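Sts-2 protein (Mus musculus, PDB 3D4I) has acid-dependent phosphatase activity in its 2H-phosphatase domain, the piece described here, and probably interferes with CBL-mediated down-regulation of receptor-type tyrosine kinases. Local coordinates at residues A[14-19]-A[231-236]; A[94-99]-A[119-124]; A[125-130]-A[200-205]. All blocks are in the same frame, centred on the assembly; numbering follows the deposited sequence.

In the fold
The three contacts converge at the C-terminal ends of the parallel strands of one mixed sheet, where histidine phosphatases place their active site. Contact 1 holds the RHG motif, contact 2 the turn leading to Arg99, and contact 3 the second histidine, His202. Centre to centre, contacts 1 and 2 lie about 14 Å apart, 1 and 3 about 11 Å, and 2 and 3 about 10 Å. Polar links join them: Arg16 NE lies 2.8 Å from Ser203 OG, and Ser95 OG lies 2.8 Å from His202 NE2. His17 NE2 packs 3.3 Å from Arg99 NE, consistent with a shared phosphate-binding pocket.

Contact 1. Residues A[14-19]-A[231-236]; sequences VIRHGE and IPSLGM. Unlike the reference sequence in segment 14-19: Ile15 (reference Val).
Ile15 and Met236 form an antiparallel, non-hydrogen-bonded pair, their CA atoms 4.6 Å apart, where strand 11-16 runs into Arg16-His17-Gly18, the RHG motif of the histidine phosphatase superfamily. Opposite the motif, Pro232 to Gly235 make a type II turn, with Leu234 at a positive phi.

The backbone bonds follow from this pairing. Arg16 N donates to Gly235 O at 2.9 Å, while the N-H of Leu234 is shared weakly between Arg16 O and His17 O.

Apolar contacts line the sheet face that carries Ile15 and Met236. Ile15 CG2 is pressed to 3.5 Å from Leu234 CD1, tighter than usual for two carbons. Ile15 CG1 lies alongside Met236 CG at 3.8 Å, a detail that stays tentative because Met236 is modelled in two conformers. The second methyl of Leu234, CD2, sits 3.5 Å from Gly18 CA and so packs against the motif backbone. The aliphatic part of Arg16 packs on the turn: with CG anti to the backbone N (chi1 -165°), the chain passes over it, Arg16 CD lying 3.2 Å from Pro232 O. Phe266 of the second subunit packs against Ile231 and Pro232, at the start of segment 231-236.

The hydrogen bonds of the arginine lie further out. Arg16 NH1 donates to His17 O at 3.2 Å, reaching it from above the carbonyl plane, and Arg16 NE is taken by Ser203; Ser233 OG is close to NH1, but the angle is poor.

One face of the Arg16 guanidinium is met by CE1 of the His17 ring. The rotation of that ring is fixed by His17 ND1, whose N-H reaches Gly18 O at 2.8 Å and 176°, with the oxygen in the ring plane.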
loop_
_atom_site.group_PDB
_atom_site.type_symbol
_atom_site.label_atom_id
_atom_site.label_comp_id
_atom_site.label_asym_id
_atom_site.label_seq_id
_atom_site.Cartn_x
_atom_site.Cartn_y
_atom_site.Cartn_z
ATOM N N VAL A 14 -11.028 -10.821 14.174
ATOM C CA VAL A 14 -9.905 -10.222 14.866
ATOM C C VAL A 14 -8.913 -9.882 13.782
ATOM O O VAL A 14 -8.605 -10.730 12.940
ATOM C CB VAL A 14 -9.261 -11.179 15.878
ATOM C CG1 VAL A 14 -8.115 -10.462 16.614
ATOM C CG2 VAL A 14 -10.317 -11.666 16.905
ATOM N N ILE A 15 -8.461 -8.632 13.809
ATOM C CA ILE A 15 -7.686 -8.022 12.738
ATOM C C ILE A 15 -6.446 -7.340 13.329
ATOM O O ILE A 15 -6.566 -6.473 14.221
ATOM C CB ILE A 15 -8.546 -6.958 11.981
ATOM C CG1 ILE A 15 -9.818 -7.613 11.398
ATOM C CG2 ILE A 15 -7.753 -6.336 10.787
ATOM C CD1 ILE A 15 -10.818 -6.639 10.832
ATOM N N ARG A 16 -5.274 -7.682 12.789
ATOM C CA ARG A 16 -4.040 -7.022 13.183
ATOM C C ARG A 16 -3.914 -5.646 12.521
ATOM O O ARG A 16 -4.312 -5.444 11.364
ATOM C CB ARG A 16 -2.805 -7.885 12.878
ATOM C CG ARG A 16 -1.530 -7.391 13.608
ATOM C CD ARG A 16 -0.336 -7.588 12.639
ATOM N NE ARG A 16 0.988 -7.318 13.202
ATOM C CZ ARG A 16 1.791 -6.352 12.779
ATOM N NH1 ARG A 16 1.417 -5.496 11.787
ATOM N NH2 ARG A 16 2.987 -6.237 13.366
ATOM N N HIS A 17 -3.375 -4.693 13.265
ATOM C CA HIS A 17 -3.176 -3.356 12.745
ATOM C C HIS A 17 -2.270 -3.391 11.499
ATOM O O HIS A 17 -1.517 -4.343 11.284
ATOM C CB HIS A 17 -2.556 -2.455 13.843
ATOM C CG HIS A 17 -1.247 -2.966 14.379
ATOM N ND1 HIS A 17 -0.062 -2.873 13.680
ATOM C CD2 HIS A 17 -0.944 -3.568 15.557
ATOM C CE1 HIS A 17 0.915 -3.397 14.406
ATOM N NE2 HIS A 17 0.404 -3.826 15.549
ATOM N N GLY A 18 -2.327 -2.334 10.707
ATOM C CA GLY A 18 -1.429 -2.160 9.561
ATOM C C GLY A 18 0.008 -1.867 9.930
ATOM O O GLY A 18 0.377 -1.754 11.121
ATOM N N GLU A 19 0.832 -1.754 8.897
ATOM C CA GLU A 19 2.265 -1.538 9.094
ATOM C C GLU A 19 2.489 -0.285 9.963
ATOM O O GLU A 19 1.901 0.767 9.716
ATOM C CB GLU A 19 2.950 -1.378 7.737
ATOM C CG GLU A 19 4.475 -1.229 7.854
ATOM C CD GLU A 19 5.091 -0.914 6.505
ATOM O OE1 GLU A 19 4.971 0.245 6.086
ATOM O OE2 GLU A 19 5.744 -1.798 5.911
ATOM N N ILE A 231 2.127 -13.378 12.181
ATOM C CA ILE A 231 0.928 -12.742 11.664
ATOM C C ILE A 231 1.269 -11.429 10.906
ATOM O O ILE A 231 1.925 -10.574 11.445
ATOM C CB ILE A 231 -0.056 -12.506 12.844
ATOM C CG1 ILE A 231 -0.298 -13.837 13.576
ATOM C CG2 ILE A 231 -1.356 -11.879 12.359
ATOM C CD1 ILE A 231 -1.187 -13.722 14.782
ATOM N N PRO A 232 0.822 -11.290 9.647
ATOM C CA PRO A 232 1.113 -10.087 8.842
ATOM C C PRO A 232 0.198 -8.926 9.161
ATOM O O PRO A 232 -0.792 -9.098 9.839
ATOM C CB PRO A 232 0.834 -10.549 7.410
ATOM C CG PRO A 232 -0.217 -11.581 7.550
ATOM C CD PRO A 232 0.014 -12.262 8.891
ATOM N N SER A 233 0.520 -7.751 8.630
ATOM C CA SER A 233 -0.361 -6.598 8.772
ATOM C C SER A 233 -1.720 -6.918 8.179
ATOM O O SER A 233 -1.813 -7.576 7.140
ATOM C CB SER A 233 0.255 -5.383 8.074
ATOM O OG SER A 233 1.414 -4.992 8.785
ATOM N N LEU A 234 -2.770 -6.464 8.859
ATOM C CA LEU A 234 -4.152 -6.795 8.525
ATOM C C LEU A 234 -4.453 -8.311 8.521
ATOM O O LEU A 234 -5.449 -8.732 7.959
ATOM C CB LEU A 234 -4.581 -6.121 7.187
ATOM C CG LEU A 234 -5.054 -4.659 7.303
ATOM C CD1 LEU A 234 -6.346 -4.591 8.100
ATOM C CD2 LEU A 234 -4.016 -3.809 7.982
ATOM N N GLY A 235 -3.591 -9.126 9.149
ATOM C CA GLY A 235 -3.859 -10.569 9.263
ATOM C C GLY A 235 -5.150 -10.758 10.054
ATOM O O GLY A 235 -5.430 -9.967 10.944
ATOM N N MET A 236 -5.955 -11.773 9.710
ATOM C CA MET A 236 -7.254 -11.964 10.369
ATOM C C MET A 236 -7.526 -13.392 10.855
ATOM O O MET A 236 -7.064 -14.349 10.235
ATOM C CB MET A 236 -8.375 -11.552 9.409
ATOM C CG MET A 236 -8.310 -10.122 8.948
ATOM S SD MET A 236 -9.614 -9.790 7.764
ATOM C CE MET A 236 -9.327 -8.054 7.414
#

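Contact 2. Residues A[94-99]-A[119-124]; sequences ASPALR and IRVEPG
This contact closes a beta-alpha-beta unit of the histidine phosphatase fold: strand 89-94, helix 98-111 and strand 119-121. Ala94 and Val121 make the parallel bridge, with CA atoms 5.0 Å apart. The pattern is that of a parallel ladder, because Ala94 bonds to the residues that flank Val121. Ala94 N donates to Arg120 O at 2.9 Å, and Ala94 O accepts from Glu122 N, also at 2.9 Å.

Ala94 and Val121 point to the same face of the sheet, and each makes its own apolar contact there. The methyl of Ala94 meets Ile119 CG2 at 3.8 Å. Val121 CG1, held anti to its own N (chi1 179°), reaches Pro96 CA at 3.5 Å, in the loop after strand 89-94. The Pro96 ring also reaches the start of the 3-10 segment, its CD lying 3.5 Å from Pro123 CA. Pro96 therefore bridges the end of one strand and the exit of the other.

Two buried polar side chains shape the turns that leave the strands. The carboxylate of Glu122 bends forward, past Pro123, to the N-H of Gly124, which Glu122 OE2 accepts at 2.8 Å on its anti lone pair. The same carboxylate takes Leu161 N at OE2, and Tyr157 OH and Ala160 N at OE1, so four donors grip it. Ser95 turns away from strand 119-121; its OG weakly accepts Ala97 N at 3.3 Å, but its stronger partner is His202.

Ala97 occupies the N-cap position of helix 98-111, which runs back over this face and packs Ala104 and Leu108 on Ile119. Strand 119-121 is the outermost of the sheet in this chain, while strand 196-201 flanks strand 89-94 on its other side, with Ser95 bonded to the backbone of Val200.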
loop_
_atom_site.group_PDB
_atom_site.type_symbol
_atom_site.label_atom_id
_atom_site.label_comp_id
_atom_site.label_asym_id
_atom_site.label_seq_id
_atom_site.Cartn_x
_atom_site.Cartn_y
_atom_site.Cartn_z
ATOM N N ALA A 94 -11.373 -1.513 19.440
ATOM C CA ALA A 94 -9.956 -1.371 19.109
ATOM C C ALA A 94 -9.124 -1.261 20.373
ATOM O O ALA A 94 -9.549 -0.653 21.358
ATOM C CB ALA A 94 -9.732 -0.112 18.235
ATOM N N SER A 95 -7.928 -1.822 20.324
ATOM C CA SER A 95 -6.876 -1.512 21.268
ATOM C C SER A 95 -6.593 -0.001 21.316
ATOM O O SER A 95 -6.667 0.681 20.288
ATOM C CB SER A 95 -5.617 -2.277 20.862
ATOM O OG SER A 95 -4.462 -1.689 21.418
ATOM N N PRO A 96 -6.289 0.538 22.513
ATOM C CA PRO A 96 -6.011 1.987 22.643
ATOM C C PRO A 96 -4.742 2.500 21.892
ATOM O O PRO A 96 -4.559 3.730 21.746
ATOM C CB PRO A 96 -5.869 2.178 24.166
ATOM C CG PRO A 96 -5.396 0.823 24.679
ATOM C CD PRO A 96 -6.200 -0.157 23.811
ATOM N N ALA A 97 -3.885 1.586 21.428
ATOM C CA ALA A 97 -2.715 1.949 20.619
ATOM C C ALA A 97 -3.136 2.722 19.370
ATOM O O ALA A 97 -4.122 2.375 18.702
ATOM C CB ALA A 97 -1.894 0.720 20.247
ATOM N N LEU A 98 -2.398 3.783 19.054
ATOM C CA LEU A 98 -2.740 4.616 17.907
ATOM C C LEU A 98 -2.885 3.790 16.641
ATOM O O LEU A 98 -3.840 3.964 15.904
ATOM C CB LEU A 98 -1.655 5.694 17.690
ATOM C CG LEU A 98 -1.852 6.671 16.528
ATOM C CD1 LEU A 98 -3.185 7.409 16.627
ATOM C CD2 LEU A 98 -0.658 7.662 16.484
ATOM N N ARG A 99 -1.910 2.922 16.388
ATOM C CA ARG A 99 -1.890 2.075 15.187
ATOM C C ARG A 99 -3.168 1.253 15.028
ATOM O O ARG A 99 -3.644 1.070 13.908
ATOM C CB ARG A 99 -0.624 1.190 15.169
ATOM C CG ARG A 99 -0.516 0.194 16.338
ATOM C CD ARG A 99 0.902 -0.293 16.408
ATOM N NE ARG A 99 1.181 -1.254 17.471
ATOM C CZ ARG A 99 1.578 -0.971 18.708
ATOM N NH1 ARG A 99 1.677 0.290 19.144
ATOM N NH2 ARG A 99 1.852 -1.974 19.530
ATOM N N ILE A 119 -16.073 3.719 17.386
ATOM C CA ILE A 119 -15.002 2.824 17.785
ATOM C C ILE A 119 -15.004 2.723 19.287
ATOM O O ILE A 119 -14.887 3.738 19.981
ATOM C CB ILE A 119 -13.622 3.313 17.285
ATOM C CG1 ILE A 119 -13.574 3.333 15.743
ATOM C CG2 ILE A 119 -12.488 2.453 17.889
ATOM C CD1 ILE A 119 -12.471 4.246 15.165
ATOM N N ARG A 120 -15.134 1.495 19.786
ATOM C CA ARG A 120 -15.090 1.245 21.215
ATOM C C ARG A 120 -13.674 0.914 21.629
ATOM O O ARG A 120 -13.162 -0.157 21.294
ATOM C CB ARG A 120 -16.036 0.108 21.574
ATOM C CG ARG A 120 -17.475 0.581 21.565
ATOM C CD ARG A 120 -18.427 -0.500 21.136
ATOM N NE ARG A 120 -19.806 -0.073 21.354
ATOM C CZ ARG A 120 -20.868 -0.835 21.140
ATOM N NH1 ARG A 120 -20.722 -2.068 20.681
ATOM N NH2 ARG A 120 -22.081 -0.357 21.391
ATOM N N VAL A 121 -13.043 1.834 22.353
ATOM C CA VAL A 121 -11.655 1.612 22.744
ATOM C C VAL A 121 -11.622 0.723 23.979
ATOM O O VAL A 121 -12.187 1.062 25.038
ATOM C CB VAL A 121 -10.864 2.932 22.940
ATOM C CG1 VAL A 121 -9.411 2.644 23.380
ATOM C CG2 VAL A 121 -10.861 3.748 21.666
ATOM N N GLU A 122 -10.982 -0.428 23.813
ATOM C CA GLU A 122 -10.913 -1.451 24.846
ATOM C C GLU A 122 -9.464 -1.748 25.210
ATOM O O GLU A 122 -8.801 -2.530 24.536
ATOM C CB GLU A 122 -11.625 -2.742 24.393
ATOM C CG GLU A 122 -11.609 -3.897 25.447
ATOM C CD GLU A 122 -12.102 -3.450 26.830
ATOM O OE1 GLU A 122 -13.288 -3.120 26.931
ATOM O OE2 GLU A 122 -11.303 -3.428 27.806
ATOM N N PRO A 123 -8.953 -1.121 26.276
ATOM C CA PRO A 123 -7.623 -1.517 26.754
ATOM C C PRO A 123 -7.454 -2.985 27.113
ATOM O O PRO A 123 -6.332 -3.463 27.142
ATOM C CB PRO A 123 -7.419 -0.632 27.991
ATOM C CG PRO A 123 -8.224 0.572 27.680
ATOM C CD PRO A 123 -9.475 0.026 27.043
ATOM N N GLY A 124 -8.540 -3.704 27.380
ATOM C CA GLY A 124 -8.443 -5.138 27.653
ATOM C C GLY A 124 -7.947 -5.966 26.466
ATOM O O GLY A 124 -7.568 -7.129 26.640
#

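Contact 3. Residues A[125-130]-A[200-205]; sequences IFEWMK and VSHSSA
A largely buried contact of mixed polar and aromatic character sets the loop 125-130 against the end of strand 196-201 and the turn after it, in the active-site region of the histidine phosphatase fold. His202, the second histidine expected of a 2H phosphatase, is met by three consecutive residues of the loop. Glu127 CB lies over one face, 3.7 Å from the ring centroid and 4° off the normal, a CH-pi contact. Ile125 O sits at the ring edge, in its plane. The Phe126 ring stands nearly perpendicular to the imidazole (86°), with Phe126 CD1 3.7 Å from His202 NE2, while Ser95 OG is the hydrogen-bond partner of NE2.

The loop backbone is tied to the strand by Ser201, whose OG donates to Ile125 O at 2.7 Å in the carbonyl plane.

Beyond CB the Glu127 chain bends (chi2 65°), which turns its carboxylate toward Ser204. Glu127 OE1 takes two donors: Trp128 N, on the anti lone pair, and Ser204 OG at 2.7 Å, from above the carboxylate plane. Ser204 OG is also given a water hydrogen bond by the molecule that bridges it to Phe126 O. Glu127 OE2 accepts from two waters. One of them, 2.6 Å from Glu127 OE2, accepts Ser204 N; the other, 2.9 Å from Glu127 OE2, lies 2.8 Å from His202 ND1.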
loop_
_atom_site.group_PDB
_atom_site.type_symbol
_atom_site.label_atom_id
_atom_site.label_comp_id
_atom_site.label_asym_id
_atom_site.label_seq_id
_atom_site.Cartn_x
_atom_site.Cartn_y
_atom_site.Cartn_z
ATOM N N ILE A 125 -7.916 -5.367 25.275
ATOM C CA ILE A 125 -7.323 -6.036 24.101
ATOM C C ILE A 125 -6.031 -5.356 23.631
ATOM O O ILE A 125 -5.590 -5.573 22.507
ATOM C CB ILE A 125 -8.348 -6.220 22.903
ATOM C CG1 ILE A 125 -8.789 -4.862 22.320
ATOM C CG2 ILE A 125 -9.527 -7.114 23.364
ATOM C CD1 ILE A 125 -9.847 -4.922 21.147
ATOM N N PHE A 126 -5.428 -4.537 24.509
ATOM C CA PHE A 126 -4.099 -4.002 24.256
ATOM C C PHE A 126 -3.068 -5.137 24.221
ATOM O O PHE A 126 -3.348 -6.264 24.655
ATOM C CB PHE A 126 -3.731 -2.966 25.320
ATOM C CG PHE A 126 -2.417 -2.269 25.069
ATOM C CD1 PHE A 126 -2.248 -1.440 23.963
ATOM C CD2 PHE A 126 -1.368 -2.424 25.955
ATOM C CE1 PHE A 126 -1.038 -0.796 23.731
ATOM C CE2 PHE A 126 -0.155 -1.784 25.746
ATOM C CZ PHE A 126 0.003 -0.949 24.630
ATOM N N GLU A 127 -1.884 -4.843 23.689
ATOM C CA GLU A 127 -0.775 -5.791 23.662
ATOM C C GLU A 127 -0.405 -6.272 25.067
ATOM O O GLU A 127 -0.627 -5.562 26.049
ATOM C CB GLU A 127 0.437 -5.099 22.982
ATOM C CG GLU A 127 1.691 -5.949 22.803
ATOM C CD GLU A 127 1.464 -7.110 21.860
ATOM O OE1 GLU A 127 1.007 -8.156 22.335
ATOM O OE2 GLU A 127 1.741 -6.969 20.641
ATOM N N TRP A 128 0.135 -7.484 25.174
ATOM C CA TRP A 128 0.737 -7.959 26.424
ATOM C C TRP A 128 1.792 -6.958 26.883
ATOM O O TRP A 128 2.676 -6.614 26.101
ATOM C CB TRP A 128 1.377 -9.337 26.195
ATOM C CG TRP A 128 1.995 -10.021 27.429
ATOM C CD1 TRP A 128 1.766 -9.740 28.742
ATOM C CD2 TRP A 128 2.868 -11.153 27.411
ATOM N NE1 TRP A 128 2.478 -10.603 29.549
ATOM C CE2 TRP A 128 3.155 -11.488 28.754
ATOM C CE3 TRP A 128 3.452 -11.915 26.383
ATOM C CZ2 TRP A 128 4.027 -12.533 29.099
ATOM C CZ3 TRP A 128 4.313 -12.976 26.739
ATOM C CH2 TRP A 128 4.582 -13.268 28.072
ATOM N N MET A 129 1.706 -6.504 28.145
ATOM C CA MET A 129 2.573 -5.415 28.661
ATOM C C MET A 129 4.046 -5.766 28.662
ATOM O O MET A 129 4.897 -4.885 28.610
ATOM C CB MET A 129 2.138 -4.979 30.076
ATOM C CG MET A 129 0.727 -4.382 30.131
ATOM S SD MET A 129 0.659 -2.766 29.324
ATOM C CE MET A 129 1.627 -1.812 30.521
ATOM N N LYS A 130 4.330 -7.062 28.740
ATOM C CA LYS A 130 5.668 -7.617 28.578
ATOM C C LYS A 130 6.370 -7.077 27.333
ATOM O O LYS A 130 7.588 -6.928 27.338
ATOM C CB LYS A 130 5.556 -9.142 28.459
ATOM C CG LYS A 130 6.866 -9.909 28.234
ATOM C CD LYS A 130 7.673 -10.005 29.504
ATOM C CE LYS A 130 7.098 -11.036 30.459
ATOM N NZ LYS A 130 7.900 -11.090 31.727
ATOM N N VAL A 200 -9.974 -4.914 16.504
ATOM C CA VAL A 200 -8.795 -4.411 15.798
ATOM C C VAL A 200 -7.690 -4.237 16.820
ATOM O O VAL A 200 -7.774 -3.369 17.703
ATOM C CB VAL A 200 -9.068 -3.059 15.115
ATOM C CG1 VAL A 200 -7.802 -2.605 14.326
ATOM C CG2 VAL A 200 -10.296 -3.166 14.176
ATOM N N SER A 201 -6.666 -5.071 16.711
ATOM C CA SER A 201 -5.733 -5.249 17.824
ATOM C C SER A 201 -4.368 -5.660 17.288
ATOM O O SER A 201 -3.980 -5.253 16.174
ATOM C CB SER A 201 -6.327 -6.278 18.815
ATOM O OG SER A 201 -5.525 -6.416 19.979
ATOM N N HIS A 202 -3.661 -6.466 18.075
ATOM C CA HIS A 202 -2.262 -6.815 17.904
ATOM C C HIS A 202 -2.158 -8.255 17.447
ATOM O O HIS A 202 -3.139 -8.985 17.516
ATOM C CB HIS A 202 -1.545 -6.650 19.255
ATOM C CG HIS A 202 -1.699 -5.270 19.828
ATOM N ND1 HIS A 202 -0.843 -4.234 19.516
ATOM C CD2 HIS A 202 -2.657 -4.741 20.624
ATOM C CE1 HIS A 202 -1.245 -3.133 20.136
ATOM N NE2 HIS A 202 -2.355 -3.411 20.800
ATOM N N SER A 203 -0.982 -8.664 16.978
ATOM C CA SER A 203 -0.792 -10.046 16.513
ATOM C C SER A 203 -1.186 -11.032 17.618
ATOM O O SER A 203 -1.847 -12.024 17.361
ATOM C CB SER A 203 0.656 -10.269 16.098
ATOM O OG SER A 203 0.929 -9.576 14.888
ATOM N N SER A 204 -0.788 -10.729 18.846
ATOM C CA SER A 204 -1.147 -11.577 20.003
ATOM C C SER A 204 -2.649 -11.885 20.132
ATOM O O SER A 204 -3.038 -12.993 20.559
ATOM C CB SER A 204 -0.670 -10.907 21.285
ATOM O OG SER A 204 -1.010 -9.545 21.279
ATOM N N ALA A 205 -3.481 -10.898 19.806
ATOM C CA ALA A 205 -4.920 -11.017 19.971
ATOM C C ALA A 205 -5.560 -12.073 19.058
ATOM O O ALA A 205 -6.637 -12.588 19.381
ATOM C CB ALA A 205 -5.608 -9.657 19.780
HETATM O O HOH W 1 -3.404 -8.460 22.556
HETATM O O HOH W 2 1.722 -9.129 19.251
HETATM O O HOH W 3 1.769 -4.796 18.652
#